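Side-chain contact in DNA-3-methyladenine glycosidase II, putative (Deinococcus radiodurans, PDB 2YG9), which belongs to the helix-hairpin-helix superfamily of base excision DNA repair proteins and is a putative DNA glycosidase with an all-helical fold: residues A[212-215]-A[216-219]. Residues are numbered along the deposited sequence; the frame is centred on the assembly and turned at random.
Sequences WANS and ARMQ
Ala216 N to Gln219 N each reach back four residues, to the carbonyls of Trp212 to Ser215, as the last two turns of helix 204-219 run without a break. These are ordinary alpha-helical i+4 to i hydrogen bonds. Ala216 N lies 3.1 Å from Trp212 O, and Gln219 N lies 2.8 Å from Ser215 O.

Ser215 and Gln219 repeat this i to i+4 spacing with their side chains. In the conformer given, Ser215 OG donates to Gln219 OE1 at 2.9 Å, in the carbonyl plane and on a lone pair. Gln219 is deposited in two conformers, so the bond need not always be made. Gln219 CG stands beside its own backbone N (chi1 -73°) and passes 3.3 Å from Ser215 O. The chain then runs extended, bringing the amide to the hydroxyl.

Asn214 and Arg217 run alongside each other in the same direction. The amide meets the guanidinium at its edge, with the two planes 33° apart. A bend at chi3 (68°) turns the Arg217 head.

Asn214 is buried against Val45 and Cys49 of helix 40-49. Beside it, Arg217 NH1 hydrogen-bonds to Ala223 O, joining the helix end to the C-terminal tail. The Ser215-Gln219 bond may add a link at the surface.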
loop_
_atom_site.group_PDB
_atom_site.type_symbol
_atom_site.label_atom_id
_atom_site.label_comp_id
_atom_site.label_asym_id
_atom_site.label_seq_id
_atom_site.Cartn_x
_atom_site.Cartn_y
_atom_site.Cartn_z
ATOM N N TRP A 212 -7.670 10.266 0.853
ATOM C CA TRP A 212 -6.907 10.371 2.094
ATOM C C TRP A 212 -6.405 11.813 2.271
ATOM O O TRP A 212 -6.346 12.347 3.404
ATOM C CB TRP A 212 -5.711 9.400 2.100
ATOM C CG TRP A 212 -6.075 7.934 2.272
ATOM C CD1 TRP A 212 -6.922 7.410 3.188
ATOM C CD2 TRP A 212 -5.584 6.825 1.499
ATOM N NE1 TRP A 212 -6.978 6.040 3.060
ATOM C CE2 TRP A 212 -6.169 5.656 2.028
ATOM C CE3 TRP A 212 -4.671 6.705 0.444
ATOM C CZ2 TRP A 212 -5.899 4.377 1.513
ATOM C CZ3 TRP A 212 -4.412 5.424 -0.071
ATOM C CH2 TRP A 212 -5.035 4.295 0.462
ATOM N N ALA A 213 -6.034 12.453 1.164
ATOM C CA ALA A 213 -5.528 13.825 1.245
ATOM C C ALA A 213 -6.659 14.764 1.702
ATOM O O ALA A 213 -6.446 15.675 2.481
ATOM C CB ALA A 213 -4.932 14.293 -0.099
ATOM N N ASN A 214 -7.872 14.508 1.232
ATOM C CA ASN A 214 -9.002 15.347 1.575
ATOM C C ASN A 214 -9.350 15.172 3.042
ATOM O O ASN A 214 -9.799 16.118 3.714
ATOM C CB ASN A 214 -10.183 15.043 0.651
ATOM C CG ASN A 214 -11.306 16.033 0.793
ATOM O OD1 ASN A 214 -12.426 15.708 1.240
ATOM N ND2 ASN A 214 -11.012 17.252 0.453
ATOM N N SER A 215 -9.158 13.960 3.549
ATOM C CA SER A 215 -9.447 13.715 4.946
ATOM C C SER A 215 -8.478 14.513 5.825
ATOM O O SER A 215 -8.877 15.105 6.794
ATOM C CB SER A 215 -9.349 12.227 5.273
ATOM O OG SER A 215 -9.424 12.031 6.680
ATOM N N ALA A 216 -7.205 14.460 5.480
ATOM C CA ALA A 216 -6.140 15.238 6.117
ATOM C C ALA A 216 -6.429 16.748 6.051
ATOM O O ALA A 216 -6.314 17.471 7.053
ATOM C CB ALA A 216 -4.770 14.871 5.422
ATOM N N ARG A 217 -6.903 17.202 4.893
ATOM C CA ARG A 217 -7.335 18.581 4.685
ATOM C C ARG A 217 -8.444 19.015 5.636
ATOM O O ARG A 217 -8.347 20.070 6.244
ATOM C CB ARG A 217 -7.734 18.796 3.231
ATOM C CG ARG A 217 -7.966 20.257 2.812
ATOM C CD ARG A 217 -8.483 20.300 1.410
ATOM N NE ARG A 217 -9.831 19.740 1.319
ATOM C CZ ARG A 217 -10.943 20.375 1.682
ATOM N NH1 ARG A 217 -10.900 21.630 2.137
ATOM N NH2 ARG A 217 -12.112 19.756 1.597
ATOM N N MET A 218 -9.479 18.183 5.766
ATOM C CA MET A 218 -10.556 18.387 6.733
ATOM C C MET A 218 -10.030 18.307 8.179
ATOM O O MET A 218 -10.415 19.114 9.004
ATOM C CB MET A 218 -11.665 17.336 6.522
ATOM C CG MET A 218 -12.449 17.470 5.193
ATOM S SD MET A 218 -13.063 19.141 4.873
ATOM C CE MET A 218 -14.369 19.403 6.096
ATOM N N GLN A 219 -9.144 17.351 8.476
ATOM C CA GLN A 219 -8.627 17.229 9.843
ATOM C C GLN A 219 -7.771 18.450 10.231
ATOM O O GLN A 219 -7.597 18.736 11.413
ATOM C CB GLN A 219 -7.887 15.903 10.037
ATOM C CG GLN A 219 -8.858 14.706 10.099
ATOM C CD GLN A 219 -8.156 13.363 10.190
ATOM O OE1 GLN A 219 -8.179 12.575 9.260
ATOM N NE2 GLN A 219 -7.552 13.093 11.332
#